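Local coordinates for protein cyclase (Uncultured organism, PDB 5IBZ) that is of unproven function but probably has arylformamidase-like activity and can bind acetylphosphate, at residues F53-I57 / I282-L288; R158-I164 / G197-R203; L223-I229 / L252-H257. All blocks are in the same frame, centred on the assembly; numbering follows the deposited sequence.

Interactions 1 and 2 meet on one mixed sheet. Their centres are about 12 Å apart, and Leu285 CD2 touches Val201 CG1 at 3.4 Å. Interaction 2 pairs two inner strands, whereas interaction 1 joins strand 52-54, one of the two outermost in this chain, to the turn between strand 278-281 and helix 286-295. The centre of interaction 3 lies about 19 Å from that of interaction 2 and 20 Å from that of interaction 1; Ile229 CG2 meets Ile202 CD1 at 3.7 Å. Along the chain, interactions 2 and 3 follow in series inside the loop closed by interaction 1. The side chains of Ile282 and Val255 are about 7 and 6 Å from bound acetylphosphate.

Interaction 1. Residues F53-I57 / I282-L288; sequences FSLAI and IWWLEEL
Leu55 and Trp284 bring their CA atoms within 4.6 Å, and one cross-segment hydrogen bond joins them: Trp284 N to Leu55 O, 2.8 Å and nearly straight at 165°. Leu55 carries the apolar side of the contact. With its CG anti to the carbonyl carbon (chi1 -46°), its methyls point at segment 282-288: CD1 reaches Trp283 CE3 at 3.9 Å and also touches Leu285, while CD2 packs on Leu288 CB. Phe53 lies with one ring face over Leu288 CA, and its CD2 meets Leu288 CD1 at 3.9 Å. Segment 53-57 leaves strand 52-54, at one edge of the mixed sheet within this chain, and 282-285 connect strand 278-281 to helix 286-295, whose first residues complete the segment, so the contact sets the start of that helix beside strand 52-54. At the other end Ile57 CD1 abuts Ile282 CG2 at 3.6 Å, and Ile57 CG2 approaches Trp284 CE3, the two side chains crossing at about a right angle. The Trp284 indole is fixed in rotation by NE1, which gives Glu287 OE2 a 2.8 Å bond lying in the ring plane. Trp283 NE1 is bonded to Gln113 O, and Thr112 OG1 bonds both Ile57 N and Ile282 O.

Interaction 2. Residues R158-I164 / G197-R203; sequences RGVLVDI and GDILVIR
The guanidinium of Arg158 receives the Asp198 carboxylate at its edge, the two planes 21° apart, in a side-on salt bridge: NE to OD1 and NH2 to OD2, both 2.8 Å and nearly straight. Each oxygen is approached on its syn side. Lys193 O also accepts from Arg158 NH2, and Leu195 N donates to Asp198 OD2. With an alanine at Arg158, this buried carboxylate would probably lose its charged mate and keep less hold on its rotation. A second acid-base pair closes the far end, but turned differently: Asp163 OD1 takes Arg203 NH1 through its syn lone pair at 3.1 Å, with the planes 79° apart. Asp163 is bridged further to Arg166 and caps the helix that follows; Arg203 NH2 pairs with Glu208. Between these ends strands 158-163 and 199-203 run parallel in the central sheet, linked by a right-handed crossover through helix 180-190. Their ladder alternates regularly, for example Val160 N to Ile199 O at 3.0 Å and Val201 N to Val160 O at 2.8 Å. On one face Ile202 CG2 meets Ile164 CG1 at 3.8 Å, with Val162 and Ile164 against helix 180-190. On the other face Leu161 CD1 lies 3.4 Å from Val201 O, beneath helix 286-295.

Interaction 3. Residues L223-I229 / L252-H257; sequences LNPMTGI and LERVPH
Met226, present as selenomethionine, bends at its last torsion (chi3 -71°), which brings CE back beside Val255, 3.7 Å from its CB; the two side chains run alongside each other in the same direction. At the other end Ile229 sets CG1 between its backbone N and carbonyl carbon (chi1 61°), and CD1 is thereby carried to Leu252 CG at 3.8 Å, the side chains crossing obliquely. The backbone evidence is equally specific. Met226 and Val255 form an antiparallel hydrogen-bonded pair, Met226 N to Val255 O at 2.9 Å and Val255 N to Met226 O at 3.0 Å. Past Thr227 the pairing resumes with Ile229 N to Leu252 O, while Arg254 N reaches Ile229 O at 2.9 Å. Between these pairs Gly228 CA approaches Leu252 O at 3.2 Å, and a modelled CB would clash with Leu252 O, Glu253 C and Arg254 N, so the backbones can close only because no side chain is present. A water bridges Thr227 O and Glu253 O. Toward the exposed end, Leu223 O sits over the centre of the His257 ring, Pro225 CD lies 3.6 Å from His257 CD2, and Pro225 CB lies over one face of the guanidinium, 3.9 Å from Arg254 NH1. Arg254 NE is bonded to Gly175 O. Glu253 turns to His268 ND1, and His268 lines the acetylphosphate pocket, so Glu253 is a second-shell partner there. The whole contact joins the chain that follows helix 215-223, and strand 228-229, itself paired with strand 177-178, to the loop between strand 244-247 and helix 266-275, with Leu252 and Ile229 packed against that helix.

Interaction 1. Residues F53-I57 / I282-L288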
loop_
_atom_site.group_PDB
_atom_site.type_symbol
_atom_site.label_atom_id
_atom_site.label_comp_id
_atom_site.label_asym_id
_atom_site.label_seq_id
_atom_site.Cartn_x
_atom_site.Cartn_y
_atom_site.Cartn_z
ATOM N N PHE B 53 -22.820 -19.783 7.138
ATOM C CA PHE B 53 -22.987 -18.644 6.241
ATOM C C PHE B 53 -21.905 -17.607 6.494
ATOM O O PHE B 53 -21.714 -17.176 7.616
ATOM C CB PHE B 53 -24.364 -18.001 6.434
ATOM C CG PHE B 53 -25.487 -18.956 6.208
ATOM C CD1 PHE B 53 -25.987 -19.129 4.951
ATOM C CD2 PHE B 53 -25.995 -19.713 7.243
ATOM C CE1 PHE B 53 -27.010 -20.025 4.719
ATOM C CE2 PHE B 53 -27.030 -20.613 6.997
ATOM C CZ PHE B 53 -27.510 -20.759 5.748
ATOM N N SER B 54 -21.173 -17.227 5.449
ATOM C CA SER B 54 -20.273 -16.084 5.528
ATOM C C SER B 54 -21.061 -14.798 5.394
ATOM O O SER B 54 -21.810 -14.646 4.429
ATOM C CB SER B 54 -19.227 -16.137 4.434
ATOM O OG SER B 54 -18.594 -14.884 4.297
ATOM N N LEU B 55 -20.855 -13.871 6.324
ATOM C CA LEU B 55 -21.567 -12.603 6.305
ATOM C C LEU B 55 -20.662 -11.478 5.817
ATOM O O LEU B 55 -20.875 -10.313 6.148
ATOM C CB LEU B 55 -22.125 -12.277 7.707
ATOM C CG LEU B 55 -22.831 -13.456 8.392
ATOM C CD1 LEU B 55 -23.381 -12.999 9.741
ATOM C CD2 LEU B 55 -23.962 -14.005 7.552
ATOM N N ALA B 56 -19.661 -11.830 5.026
ATOM C CA ALA B 56 -18.760 -10.840 4.445
ATOM C C ALA B 56 -19.074 -10.521 2.991
ATOM O O ALA B 56 -19.518 -11.383 2.230
ATOM C CB ALA B 56 -17.322 -11.323 4.552
ATOM N N ILE B 57 -18.791 -9.288 2.609
ATOM C CA ILE B 57 -18.677 -8.951 1.187
ATOM C C ILE B 57 -17.268 -9.310 0.714
ATOM O O ILE B 57 -16.333 -9.428 1.513
ATOM C CB ILE B 57 -18.966 -7.469 0.898
ATOM C CG1 ILE B 57 -18.003 -6.524 1.622
ATOM C CG2 ILE B 57 -20.397 -7.143 1.242
ATOM C CD1 ILE B 57 -17.919 -5.140 0.957
ATOM N N ILE B 282 -21.111 -2.982 6.836
ATOM C CA ILE B 282 -20.952 -3.622 5.518
ATOM C C ILE B 282 -20.923 -5.157 5.615
ATOM O O ILE B 282 -20.232 -5.865 4.875
ATOM C CB ILE B 282 -19.682 -3.125 4.745
ATOM C CG1 ILE B 282 -19.350 -1.660 5.093
ATOM C CG2 ILE B 282 -19.954 -3.287 3.256
ATOM C CD1 ILE B 282 -18.233 -1.045 4.252
ATOM N N TRP B 283 -21.741 -5.693 6.504
ATOM C CA TRP B 283 -21.956 -7.134 6.529
ATOM C C TRP B 283 -22.922 -7.522 5.406
ATOM O O TRP B 283 -23.650 -6.672 4.878
ATOM C CB TRP B 283 -22.494 -7.579 7.906
ATOM C CG TRP B 283 -21.517 -7.432 9.055
ATOM C CD1 TRP B 283 -20.564 -6.470 9.212
ATOM C CD2 TRP B 283 -21.421 -8.278 10.209
ATOM N NE1 TRP B 283 -19.877 -6.659 10.395
ATOM C CE2 TRP B 283 -20.384 -7.766 11.022
ATOM C CE3 TRP B 283 -22.100 -9.428 10.626
ATOM C CZ2 TRP B 283 -20.034 -8.350 12.232
ATOM C CZ3 TRP B 283 -21.747 -10.007 11.832
ATOM C CH2 TRP B 283 -20.728 -9.473 12.614
ATOM N N TRP B 284 -22.909 -8.798 5.019
ATOM C CA TRP B 284 -23.739 -9.321 3.938
ATOM C C TRP B 284 -24.693 -10.339 4.516
ATOM O O TRP B 284 -24.270 -11.398 4.988
ATOM C CB TRP B 284 -22.890 -9.972 2.839
ATOM C CG TRP B 284 -23.744 -10.464 1.706
ATOM C CD1 TRP B 284 -24.222 -11.731 1.524
ATOM C CD2 TRP B 284 -24.244 -9.682 0.615
ATOM N NE1 TRP B 284 -24.995 -11.786 0.386
ATOM C CE2 TRP B 284 -25.022 -10.541 -0.190
ATOM C CE3 TRP B 284 -24.119 -8.332 0.243
ATOM C CZ2 TRP B 284 -25.649 -10.098 -1.359
ATOM C CZ3 TRP B 284 -24.744 -7.899 -0.913
ATOM C CH2 TRP B 284 -25.506 -8.779 -1.693
ATOM N N LEU B 285 -25.987 -10.015 4.497
ATOM C CA LEU B 285 -26.962 -10.784 5.253
ATOM C C LEU B 285 -28.038 -11.459 4.415
ATOM O O LEU B 285 -28.932 -12.101 4.963
ATOM C CB LEU B 285 -27.622 -9.855 6.281
ATOM C CG LEU B 285 -26.634 -9.216 7.268
ATOM C CD1 LEU B 285 -27.351 -8.295 8.237
ATOM C CD2 LEU B 285 -25.836 -10.266 8.022
ATOM N N GLU B 286 -27.974 -11.299 3.094
ATOM C CA GLU B 286 -29.051 -11.777 2.232
ATOM C C GLU B 286 -29.282 -13.283 2.335
ATOM O O GLU B 286 -30.434 -13.741 2.402
ATOM C CB GLU B 286 -28.775 -11.410 0.769
ATOM C CG GLU B 286 -30.027 -11.649 -0.104
ATOM C CD GLU B 286 -29.883 -11.210 -1.552
ATOM O OE1 GLU B 286 -29.125 -10.271 -1.833
ATOM O OE2 GLU B 286 -30.560 -11.806 -2.417
ATOM N N GLU B 287 -28.220 -14.078 2.308
ATOM C CA GLU B 287 -28.403 -15.540 2.323
ATOM C C GLU B 287 -28.749 -16.065 3.707
ATOM O O GLU B 287 -29.555 -16.996 3.842
ATOM C CB GLU B 287 -27.160 -16.251 1.786
ATOM C CG GLU B 287 -27.153 -16.321 0.260
ATOM C CD GLU B 287 -27.215 -14.952 -0.400
ATOM O OE1 GLU B 287 -28.278 -14.615 -0.983
ATOM O OE2 GLU B 287 -26.202 -14.215 -0.346
ATOM N N LEU B 288 -28.132 -15.496 4.738
ATOM C CA LEU B 288 -28.493 -15.841 6.103
ATOM C C LEU B 288 -29.968 -15.567 6.342
ATOM O O LEU B 288 -30.674 -16.392 6.934
ATOM C CB LEU B 288 -27.651 -15.062 7.117
ATOM C CG LEU B 288 -28.036 -15.268 8.591
ATOM C CD1 LEU B 288 -27.781 -16.708 9.057
ATOM C CD2 LEU B 288 -27.317 -14.289 9.481
#

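Interaction 2. Residues R158-I164 / G197-R203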
loop_
_atom_site.group_PDB
_atom_site.type_symbol
_atom_site.label_atom_id
_atom_site.label_comp_id
_atom_site.label_asym_id
_atom_site.label_seq_id
_atom_site.Cartn_x
_atom_site.Cartn_y
_atom_site.Cartn_z
ATOM N N ARG B 158 -23.100 -15.697 20.843
ATOM C CA ARG B 158 -24.435 -15.804 20.268
ATOM C C ARG B 158 -24.723 -14.598 19.378
ATOM O O ARG B 158 -24.444 -13.455 19.750
ATOM C CB ARG B 158 -25.490 -15.923 21.369
ATOM C CG ARG B 158 -26.638 -16.877 21.005
ATOM C CD ARG B 158 -27.579 -17.065 22.167
ATOM N NE ARG B 158 -28.458 -15.930 22.214
ATOM C CZ ARG B 158 -29.783 -15.981 22.169
ATOM N NH1 ARG B 158 -30.433 -17.137 22.173
ATOM N NH2 ARG B 158 -30.467 -14.856 22.166
ATOM N N GLY B 159 -25.233 -14.864 18.177
ATOM C CA GLY B 159 -25.683 -13.803 17.294
ATOM C C GLY B 159 -27.168 -13.963 17.051
ATOM O O GLY B 159 -27.702 -15.077 17.098
ATOM N N VAL B 160 -27.839 -12.841 16.817
ATOM C CA VAL B 160 -29.251 -12.824 16.497
ATOM C C VAL B 160 -29.471 -11.894 15.307
ATOM O O VAL B 160 -29.066 -10.715 15.345
ATOM C CB VAL B 160 -30.103 -12.355 17.691
ATOM C CG1 VAL B 160 -31.614 -12.371 17.320
ATOM C CG2 VAL B 160 -29.817 -13.226 18.904
ATOM N N LEU B 161 -30.079 -12.438 14.254
ATOM C CA LEU B 161 -30.512 -11.653 13.101
ATOM C C LEU B 161 -31.864 -11.039 13.351
ATOM O O LEU B 161 -32.796 -11.731 13.750
ATOM C CB LEU B 161 -30.594 -12.513 11.838
ATOM C CG LEU B 161 -31.187 -11.842 10.599
ATOM C CD1 LEU B 161 -30.265 -10.771 10.071
ATOM C CD2 LEU B 161 -31.483 -12.893 9.527
ATOM N N VAL B 162 -31.961 -9.728 13.134
ATOM C CA VAL B 162 -33.262 -9.096 13.037
ATOM C C VAL B 162 -33.427 -8.571 11.604
ATOM O O VAL B 162 -32.702 -7.673 11.147
ATOM C CB VAL B 162 -33.440 -7.993 14.121
ATOM C CG1 VAL B 162 -32.411 -6.872 14.002
ATOM C CG2 VAL B 162 -34.852 -7.465 14.117
ATOM N N ASP B 163 -34.373 -9.170 10.895
ATOM C CA ASP B 163 -34.574 -8.891 9.481
ATOM C C ASP B 163 -35.593 -7.785 9.350
ATOM O O ASP B 163 -36.785 -8.017 9.204
ATOM C CB ASP B 163 -35.004 -10.145 8.747
ATOM C CG ASP B 163 -34.948 -9.991 7.234
ATOM O OD1 ASP B 163 -34.890 -8.842 6.743
ATOM O OD2 ASP B 163 -34.986 -11.046 6.550
ATOM N N ILE B 164 -35.113 -6.559 9.417
ATOM C CA ILE B 164 -36.010 -5.415 9.371
ATOM C C ILE B 164 -36.640 -5.286 7.981
ATOM O O ILE B 164 -37.803 -4.907 7.852
ATOM C CB ILE B 164 -35.270 -4.126 9.768
ATOM C CG1 ILE B 164 -34.753 -4.227 11.215
ATOM C CG2 ILE B 164 -36.194 -2.923 9.638
ATOM C CD1 ILE B 164 -35.841 -4.274 12.268
ATOM N N GLY B 197 -25.070 -10.294 26.176
ATOM C CA GLY B 197 -23.907 -10.758 25.448
ATOM C C GLY B 197 -24.136 -10.953 23.946
ATOM O O GLY B 197 -23.184 -11.132 23.200
ATOM N N ASP B 198 -25.392 -10.928 23.504
ATOM C CA ASP B 198 -25.670 -11.173 22.094
ATOM C C ASP B 198 -25.015 -10.121 21.211
ATOM O O ASP B 198 -24.837 -8.963 21.596
ATOM C CB ASP B 198 -27.174 -11.168 21.797
ATOM C CG ASP B 198 -27.886 -12.423 22.241
ATOM O OD1 ASP B 198 -27.224 -13.407 22.671
ATOM O OD2 ASP B 198 -29.147 -12.417 22.149
ATOM N N ILE B 199 -24.644 -10.551 20.016
ATOM C CA ILE B 199 -24.319 -9.657 18.931
ATOM C C ILE B 199 -25.555 -9.561 18.043
ATOM O O ILE B 199 -26.020 -10.573 17.525
ATOM C CB ILE B 199 -23.118 -10.175 18.148
ATOM C CG1 ILE B 199 -21.869 -10.103 19.037
ATOM C CG2 ILE B 199 -22.895 -9.364 16.880
ATOM C CD1 ILE B 199 -20.767 -11.012 18.609
ATOM N N LEU B 200 -26.090 -8.359 17.883
ATOM C CA LEU B 200 -27.260 -8.115 17.057
ATOM C C LEU B 200 -26.843 -7.785 15.638
ATOM O O LEU B 200 -26.014 -6.921 15.414
ATOM C CB LEU B 200 -28.074 -6.986 17.648
ATOM C CG LEU B 200 -29.388 -6.701 16.928
ATOM C CD1 LEU B 200 -30.405 -7.826 17.141
ATOM C CD2 LEU B 200 -29.963 -5.386 17.417
ATOM N N VAL B 201 -27.433 -8.490 14.685
ATOM C CA VAL B 201 -27.101 -8.331 13.286
ATOM C C VAL B 201 -28.370 -7.872 12.562
ATOM O O VAL B 201 -29.388 -8.584 12.574
ATOM C CB VAL B 201 -26.564 -9.666 12.701
ATOM C CG1 VAL B 201 -26.259 -9.530 11.270
ATOM C CG2 VAL B 201 -25.320 -10.128 13.485
ATOM N N ILE B 202 -28.332 -6.666 11.993
ATOM C CA ILE B 202 -29.520 -6.010 11.439
ATOM C C ILE B 202 -29.507 -5.994 9.923
ATOM O O ILE B 202 -28.570 -5.430 9.310
ATOM C CB ILE B 202 -29.629 -4.551 11.931
ATOM C CG1 ILE B 202 -29.554 -4.518 13.463
ATOM C CG2 ILE B 202 -30.925 -3.895 11.437
ATOM C CD1 ILE B 202 -29.480 -3.114 14.032
ATOM N N ARG B 203 -30.519 -6.606 9.310
ATOM C CA ARG B 203 -30.673 -6.530 7.855
ATOM C C ARG B 203 -31.528 -5.330 7.444
ATOM O O ARG B 203 -32.748 -5.280 7.737
ATOM C CB ARG B 203 -31.287 -7.813 7.285
ATOM C CG ARG B 203 -31.491 -7.721 5.772
ATOM C CD ARG B 203 -31.665 -9.091 5.109
ATOM N NE ARG B 203 -31.893 -8.966 3.667
ATOM C CZ ARG B 203 -33.075 -9.082 3.067
ATOM N NH1 ARG B 203 -34.185 -9.304 3.756
ATOM N NH2 ARG B 203 -33.138 -8.955 1.759
HETATM O O HOH W 1 -22.844 -14.341 23.356
HETATM O O HOH W 2 -22.071 -12.806 21.362
#

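Interaction 3. Residues L223-I229 / L252-H257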
loop_
_atom_site.group_PDB
_atom_site.type_symbol
_atom_site.label_atom_id
_atom_site.label_comp_id
_atom_site.label_asym_id
_atom_site.label_seq_id
_atom_site.Cartn_x
_atom_site.Cartn_y
_atom_site.Cartn_z
ATOM N N LEU B 223 -24.098 10.195 -1.663
ATOM C CA LEU B 223 -24.545 11.579 -1.542
ATOM C C LEU B 223 -25.952 11.701 -0.976
ATOM O O LEU B 223 -26.381 12.786 -0.609
ATOM C CB LEU B 223 -24.504 12.273 -2.905
ATOM C CG LEU B 223 -23.114 12.394 -3.541
ATOM C CD1 LEU B 223 -23.208 12.928 -4.953
ATOM C CD2 LEU B 223 -22.222 13.277 -2.701
ATOM N N ASN B 224 -26.689 10.605 -0.941
ATOM C CA ASN B 224 -28.067 10.709 -0.540
ATOM C C ASN B 224 -28.302 9.960 0.774
ATOM O O ASN B 224 -27.421 9.280 1.269
ATOM C CB ASN B 224 -28.951 10.238 -1.695
ATOM C CG ASN B 224 -28.977 11.257 -2.844
ATOM O OD1 ASN B 224 -29.745 12.224 -2.808
ATOM N ND2 ASN B 224 -28.118 11.063 -3.844
ATOM N N PRO B 225 -29.464 10.183 1.396
ATOM C CA PRO B 225 -29.695 9.561 2.704
ATOM C C PRO B 225 -29.611 8.046 2.661
ATOM O O PRO B 225 -29.919 7.455 1.634
ATOM C CB PRO B 225 -31.118 9.989 3.067
ATOM C CG PRO B 225 -31.393 11.156 2.240
ATOM C CD PRO B 225 -30.614 10.980 0.965
HETATM N N MSE B 226 -29.207 7.452 3.775
HETATM C CA MSE B 226 -29.049 6.001 3.865
HETATM C C MSE B 226 -29.762 5.452 5.094
HETATM O O MSE B 226 -29.597 5.971 6.197
HETATM C CB MSE B 226 -27.564 5.637 3.896
HETATM C CG MSE B 226 -26.870 5.919 2.583
HETATM SE SE MSE B 226 -24.968 5.483 2.657
HETATM C CE MSE B 226 -24.457 6.926 3.809
ATOM N N THR B 227 -30.562 4.403 4.896
ATOM C CA THR B 227 -31.307 3.781 5.988
ATOM C C THR B 227 -30.387 3.257 7.095
ATOM O O THR B 227 -29.289 2.772 6.837
ATOM C CB THR B 227 -32.192 2.621 5.468
ATOM O OG1 THR B 227 -32.971 2.078 6.545
ATOM C CG2 THR B 227 -31.365 1.513 4.861
ATOM N N GLY B 228 -30.829 3.368 8.341
ATOM C CA GLY B 228 -30.087 2.777 9.450
ATOM C C GLY B 228 -30.805 3.041 10.760
ATOM O O GLY B 228 -31.918 3.589 10.762
ATOM N N ILE B 229 -30.187 2.651 11.869
ATOM C CA ILE B 229 -30.828 2.826 13.166
ATOM C C ILE B 229 -30.802 4.277 13.636
ATOM O O ILE B 229 -29.907 5.057 13.311
ATOM C CB ILE B 229 -30.214 1.899 14.253
ATOM C CG1 ILE B 229 -28.722 2.167 14.479
ATOM C CG2 ILE B 229 -30.501 0.451 13.876
ATOM C CD1 ILE B 229 -28.128 1.411 15.683
ATOM N N LEU B 252 -24.172 2.071 9.855
ATOM C CA LEU B 252 -25.051 1.555 10.927
ATOM C C LEU B 252 -26.225 2.470 11.250
ATOM O O LEU B 252 -27.380 2.086 11.057
ATOM C CB LEU B 252 -24.274 1.271 12.224
ATOM C CG LEU B 252 -25.195 0.727 13.337
ATOM C CD1 LEU B 252 -25.970 -0.505 12.897
ATOM C CD2 LEU B 252 -24.391 0.426 14.599
ATOM N N GLU B 253 -25.950 3.677 11.725
ATOM C CA GLU B 253 -27.050 4.597 11.966
ATOM C C GLU B 253 -27.510 5.246 10.672
ATOM O O GLU B 253 -26.783 5.273 9.670
ATOM C CB GLU B 253 -26.670 5.653 13.001
ATOM C CG GLU B 253 -25.752 6.732 12.556
ATOM C CD GLU B 253 -25.422 7.700 13.725
ATOM O OE1 GLU B 253 -26.297 8.475 14.176
ATOM O OE2 GLU B 253 -24.281 7.621 14.195
ATOM N N ARG B 254 -28.738 5.739 10.699
ATOM C CA ARG B 254 -29.309 6.463 9.574
ATOM C C ARG B 254 -28.459 7.701 9.286
ATOM O O ARG B 254 -28.072 8.431 10.203
ATOM C CB ARG B 254 -30.756 6.845 9.872
ATOM C CG ARG B 254 -31.531 7.379 8.678
ATOM C CD ARG B 254 -31.648 8.882 8.665
ATOM N NE ARG B 254 -32.472 9.315 7.539
ATOM C CZ ARG B 254 -32.579 10.579 7.143
ATOM N NH1 ARG B 254 -33.354 10.897 6.114
ATOM N NH2 ARG B 254 -31.918 11.527 7.783
ATOM N N VAL B 255 -28.161 7.914 8.011
ATOM C CA VAL B 255 -27.336 9.040 7.569
ATOM C C VAL B 255 -28.179 9.979 6.720
ATOM O O VAL B 255 -28.844 9.529 5.785
ATOM C CB VAL B 255 -26.134 8.568 6.729
ATOM C CG1 VAL B 255 -25.345 9.765 6.200
ATOM C CG2 VAL B 255 -25.250 7.639 7.540
ATOM N N PRO B 256 -28.149 11.283 7.033
ATOM C CA PRO B 256 -28.971 12.260 6.313
ATOM C C PRO B 256 -28.384 12.666 4.986
ATOM O O PRO B 256 -27.261 12.272 4.674
ATOM C CB PRO B 256 -28.984 13.459 7.261
ATOM C CG PRO B 256 -27.668 13.387 7.914
ATOM C CD PRO B 256 -27.431 11.923 8.152
ATOM N N HIS B 257 -29.144 13.453 4.225
ATOM C CA HIS B 257 -28.651 14.080 3.000
ATOM C C HIS B 257 -27.796 15.296 3.339
ATOM O O HIS B 257 -26.582 15.186 3.502
ATOM C CB HIS B 257 -29.812 14.506 2.093
ATOM C CG HIS B 257 -29.406 14.768 0.674
ATOM N ND1 HIS B 257 -28.497 15.744 0.327
ATOM C CD2 HIS B 257 -29.792 14.185 -0.486
ATOM C CE1 HIS B 257 -28.337 15.748 -0.984
ATOM N NE2 HIS B 257 -29.110 14.810 -1.500
HETATM O O HOH W 3 -26.918 4.299 7.084
#